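Local coordinates for uncharacterized protein (Pseudomonas aeruginosa UCBPP-PA14, PDB 3FD9), which represses the type III secretion regulon by blocking self-association and DNA binding of the activator ExsA until the anti-antiactivator ExsC releases ExsA from it, at residues A17-S29 / F49-A63. Residues are numbered along the deposited sequence; the frame is centred on the assembly and turned at random.
Sequences ASSSLYRESGIIS and FRCEWLQQRLARGLA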
# COMPACT_ATOMS: atom_id res chain seq x y z
N ALA A 17 4.23 -7.32 17.15
CA ALA A 17 2.97 -7.20 16.41
C ALA A 17 2.34 -5.82 16.59
O ALA A 17 1.49 -5.62 17.46
CB ALA A 17 2.00 -8.30 16.84
N SER A 18 2.74 -4.88 15.73
CA SER A 18 2.33 -3.49 15.83
C SER A 18 1.47 -3.07 14.64
O SER A 18 1.39 -3.78 13.64
CB SER A 18 3.56 -2.60 15.89
OG SER A 18 4.36 -2.81 14.74
N SER A 19 0.86 -1.90 14.75
CA SER A 19 -0.02 -1.38 13.70
C SER A 19 0.73 -1.22 12.39
O SER A 19 0.13 -1.16 11.32
CB SER A 19 -0.62 -0.04 14.11
OG SER A 19 0.39 0.95 14.24
N SER A 20 2.05 -1.14 12.48
CA SER A 20 2.89 -1.00 11.30
C SER A 20 2.82 -2.24 10.41
O SER A 20 2.79 -2.12 9.19
CB SER A 20 4.33 -0.72 11.71
OG SER A 20 5.09 -0.30 10.60
N LEU A 21 2.80 -3.42 11.01
CA LEU A 21 2.66 -4.66 10.25
C LEU A 21 1.40 -4.66 9.41
O LEU A 21 1.38 -5.17 8.29
CB LEU A 21 2.62 -5.87 11.19
CG LEU A 21 3.94 -6.54 11.56
CD1 LEU A 21 3.74 -7.55 12.68
CD2 LEU A 21 4.59 -7.18 10.34
N TYR A 22 0.33 -4.10 9.96
CA TYR A 22 -0.97 -4.12 9.32
C TYR A 22 -1.09 -3.05 8.25
O TYR A 22 -1.78 -3.23 7.25
CB TYR A 22 -2.07 -3.95 10.35
CG TYR A 22 -2.21 -5.16 11.26
CD1 TYR A 22 -1.75 -5.12 12.57
CD2 TYR A 22 -2.78 -6.33 10.79
CE1 TYR A 22 -1.87 -6.22 13.39
CE2 TYR A 22 -2.91 -7.44 11.60
CZ TYR A 22 -2.46 -7.38 12.90
OH TYR A 22 -2.58 -8.48 13.71
N ARG A 23 -0.42 -1.93 8.46
CA ARG A 23 -0.39 -0.89 7.47
C ARG A 23 0.44 -1.35 6.28
O ARG A 23 -0.03 -1.30 5.13
CB ARG A 23 0.15 0.41 8.08
CG ARG A 23 -0.81 1.08 9.05
CD ARG A 23 -1.68 2.14 8.37
NE ARG A 23 -1.94 1.84 6.96
CZ ARG A 23 -1.41 2.50 5.94
NH1 ARG A 23 -0.59 3.53 6.15
NH2 ARG A 23 -1.72 2.15 4.69
N GLU A 24 1.66 -1.81 6.53
CA GLU A 24 2.53 -2.29 5.46
C GLU A 24 1.91 -3.40 4.61
O GLU A 24 2.14 -3.48 3.41
CB GLU A 24 3.85 -2.79 6.03
CG GLU A 24 4.78 -1.71 6.53
CD GLU A 24 5.96 -2.29 7.30
OE1 GLU A 24 6.14 -3.53 7.26
OE2 GLU A 24 6.70 -1.52 7.95
N SER A 25 1.12 -4.25 5.25
CA SER A 25 0.49 -5.38 4.57
C SER A 25 -0.84 -5.01 3.94
O SER A 25 -1.54 -5.89 3.43
CB SER A 25 0.28 -6.54 5.54
OG SER A 25 1.51 -7.19 5.84
N GLY A 26 -1.20 -3.73 4.00
CA GLY A 26 -2.44 -3.25 3.41
C GLY A 26 -3.66 -3.96 3.97
O GLY A 26 -4.64 -4.19 3.27
N ILE A 27 -3.59 -4.31 5.25
CA ILE A 27 -4.71 -4.95 5.91
C ILE A 27 -5.64 -3.87 6.46
O ILE A 27 -6.86 -4.03 6.46
CB ILE A 27 -4.23 -5.87 7.05
CG1 ILE A 27 -3.35 -6.98 6.48
CG2 ILE A 27 -5.41 -6.51 7.78
CD1 ILE A 27 -4.10 -7.90 5.52
N ILE A 28 -5.03 -2.77 6.90
CA ILE A 28 -5.73 -1.64 7.48
C ILE A 28 -5.25 -0.35 6.81
O ILE A 28 -4.06 -0.04 6.82
CB ILE A 28 -5.43 -1.55 8.98
CG1 ILE A 28 -5.68 -2.90 9.66
CG2 ILE A 28 -6.26 -0.48 9.64
CD1 ILE A 28 -5.93 -2.82 11.15
N SER A 29 -6.17 0.41 6.23
CA SER A 29 -5.78 1.65 5.56
C SER A 29 -5.42 2.73 6.58
O SER A 29 -5.73 2.60 7.76
CB SER A 29 -6.90 2.15 4.65
OG SER A 29 -8.00 2.60 5.42
N PHE A 49 -4.65 -5.90 18.04
CA PHE A 49 -3.55 -6.18 17.13
C PHE A 49 -3.01 -7.58 17.32
O PHE A 49 -2.46 -8.16 16.39
CB PHE A 49 -2.43 -5.15 17.27
CG PHE A 49 -2.77 -3.80 16.69
CD1 PHE A 49 -2.37 -2.63 17.32
CD2 PHE A 49 -3.52 -3.70 15.53
CE1 PHE A 49 -2.69 -1.39 16.79
CE2 PHE A 49 -3.85 -2.46 15.00
CZ PHE A 49 -3.43 -1.31 15.63
N ARG A 50 -3.18 -8.14 18.51
CA ARG A 50 -2.63 -9.45 18.82
C ARG A 50 -3.65 -10.58 18.73
O ARG A 50 -3.30 -11.75 18.87
CB ARG A 50 -1.97 -9.44 20.20
CG ARG A 50 -0.46 -9.25 20.17
CD ARG A 50 0.08 -8.80 21.52
NE ARG A 50 -0.73 -9.30 22.62
CZ ARG A 50 -1.44 -8.52 23.43
NH1 ARG A 50 -1.44 -7.21 23.26
NH2 ARG A 50 -2.15 -9.06 24.42
N CYS A 51 -4.91 -10.24 18.48
CA CYS A 51 -5.97 -11.24 18.54
C CYS A 51 -5.94 -12.19 17.34
O CYS A 51 -5.46 -11.84 16.27
CB CYS A 51 -7.34 -10.57 18.70
SG CYS A 51 -8.09 -9.96 17.20
N GLU A 52 -6.46 -13.39 17.53
CA GLU A 52 -6.39 -14.44 16.51
C GLU A 52 -7.08 -14.08 15.21
O GLU A 52 -6.56 -14.34 14.13
CB GLU A 52 -6.99 -15.75 17.05
CG GLU A 52 -6.05 -16.53 17.94
CD GLU A 52 -4.95 -17.22 17.16
OE1 GLU A 52 -4.69 -16.82 15.99
OE2 GLU A 52 -4.33 -18.16 17.71
N TRP A 53 -8.27 -13.48 15.32
CA TRP A 53 -9.07 -13.08 14.16
C TRP A 53 -8.28 -12.16 13.26
O TRP A 53 -8.11 -12.44 12.08
CB TRP A 53 -10.36 -12.39 14.61
CG TRP A 53 -11.19 -11.85 13.49
CD1 TRP A 53 -11.97 -12.56 12.63
CD2 TRP A 53 -11.35 -10.47 13.13
NE1 TRP A 53 -12.60 -11.72 11.74
CE2 TRP A 53 -12.23 -10.43 12.02
CE3 TRP A 53 -10.83 -9.26 13.61
CZ2 TRP A 53 -12.60 -9.24 11.40
CZ3 TRP A 53 -11.19 -8.08 12.99
CH2 TRP A 53 -12.08 -8.08 11.90
N LEU A 54 -7.79 -11.07 13.82
CA LEU A 54 -7.07 -10.09 13.02
C LEU A 54 -5.76 -10.70 12.50
O LEU A 54 -5.29 -10.34 11.43
CB LEU A 54 -6.82 -8.81 13.82
CG LEU A 54 -6.28 -7.63 13.01
CD1 LEU A 54 -7.13 -7.38 11.76
CD2 LEU A 54 -6.20 -6.37 13.86
N GLN A 55 -5.18 -11.61 13.27
CA GLN A 55 -3.95 -12.28 12.85
C GLN A 55 -4.20 -13.18 11.64
O GLN A 55 -3.34 -13.32 10.77
CB GLN A 55 -3.38 -13.11 14.00
CG GLN A 55 -2.85 -12.30 15.17
CD GLN A 55 -1.54 -11.63 14.85
OE1 GLN A 55 -0.87 -11.98 13.87
NE2 GLN A 55 -1.16 -10.66 15.67
N GLN A 56 -5.37 -13.80 11.61
CA GLN A 56 -5.79 -14.67 10.53
C GLN A 56 -5.96 -13.84 9.26
O GLN A 56 -5.48 -14.21 8.19
CB GLN A 56 -7.10 -15.36 10.91
CG GLN A 56 -7.77 -16.21 9.83
CD GLN A 56 -8.91 -17.07 10.39
OE1 GLN A 56 -8.68 -18.02 11.15
NE2 GLN A 56 -10.14 -16.74 10.02
N ARG A 57 -6.64 -12.70 9.39
CA ARG A 57 -6.82 -11.82 8.25
C ARG A 57 -5.49 -11.30 7.73
O ARG A 57 -5.28 -11.24 6.52
CB ARG A 57 -7.77 -10.67 8.59
CG ARG A 57 -9.19 -11.15 8.82
CD ARG A 57 -10.19 -10.03 8.80
NE ARG A 57 -10.35 -9.48 7.46
CZ ARG A 57 -11.47 -9.56 6.74
NH1 ARG A 57 -12.54 -10.16 7.23
NH2 ARG A 57 -11.50 -9.02 5.53
N LEU A 58 -4.57 -10.97 8.64
CA LEU A 58 -3.24 -10.52 8.22
C LEU A 58 -2.54 -11.59 7.36
O LEU A 58 -2.14 -11.32 6.22
CB LEU A 58 -2.38 -10.17 9.43
CG LEU A 58 -0.91 -9.81 9.16
CD1 LEU A 58 -0.79 -8.68 8.16
CD2 LEU A 58 -0.18 -9.45 10.45
N ALA A 59 -2.42 -12.79 7.91
CA ALA A 59 -1.77 -13.89 7.22
C ALA A 59 -2.39 -14.17 5.84
O ALA A 59 -1.70 -14.60 4.91
CB ALA A 59 -1.81 -15.14 8.08
N ARG A 60 -3.68 -13.92 5.72
CA ARG A 60 -4.40 -14.27 4.50
C ARG A 60 -4.47 -13.09 3.54
O ARG A 60 -4.89 -13.24 2.39
CB ARG A 60 -5.79 -14.80 4.84
CG ARG A 60 -5.74 -16.07 5.70
CD ARG A 60 -7.11 -16.59 6.08
NE ARG A 60 -7.02 -17.86 6.80
CZ ARG A 60 -8.07 -18.54 7.25
NH1 ARG A 60 -9.29 -18.07 7.06
NH2 ARG A 60 -7.91 -19.70 7.88
N GLY A 61 -4.05 -11.91 4.00
CA GLY A 61 -4.11 -10.71 3.19
C GLY A 61 -5.51 -10.14 3.04
O GLY A 61 -5.80 -9.46 2.06
N LEU A 62 -6.37 -10.41 4.02
CA LEU A 62 -7.77 -10.02 3.91
C LEU A 62 -8.09 -8.64 4.51
O LEU A 62 -8.49 -8.52 5.67
CB LEU A 62 -8.67 -11.10 4.51
CG LEU A 62 -8.56 -12.47 3.83
CD1 LEU A 62 -9.41 -13.51 4.54
CD2 LEU A 62 -8.97 -12.38 2.37
N ALA A 63 -7.94 -7.61 3.69
CA ALA A 63 -8.14 -6.22 4.10
C ALA A 63 -9.48 -5.97 4.76
O ALA A 63 -10.50 -6.51 4.34
CB ALA A 63 -7.98 -5.32 2.89
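Tyr22 of helix 19-24 reaches across to helix 52-60, the axes of the two short helical segments coming within 10.7 Å with their N-to-C directions 37° apart, while further along the two segments close up until the CA atoms of Ile27 and Ala63 are 4.1 Å apart. The tyrosine is a knob seated among Phe49, Leu54, Gln55 and Leu58. With CG anti to its carbonyl carbon (chi1 -69°), the ring reaches in between the end of helix 42-50 and the first turns of helix 52-60, and its OH donates to the backbone O of Phe49 at 2.7 Å, tilted 22° from the carbonyl plane. Leu54 CD2 lies over one ring face in a CH-pi contact, and Leu58 CB packs obliquely against CE2. The Phe49 ring runs nearly parallel to that of Tyr22 but is slid aside with little overlap; Ser19 CA sits over one of its faces. Toward the C-terminal end of helix 52-60, Leu58 CD1 meets Ile27 CG1 and Ser25 CB, each at 3.5 Å, and Ile27 CD1 rests on the backbone of Gly61. Arg57 holds Leu62 O side-on through NE and NH2, while its NH1 forms a salt bridge with Asp89. Gly26 and Gly61 end their helices in Schellman motifs. The whole is knobs-into-holes packing in ExsD's N-terminal helical region.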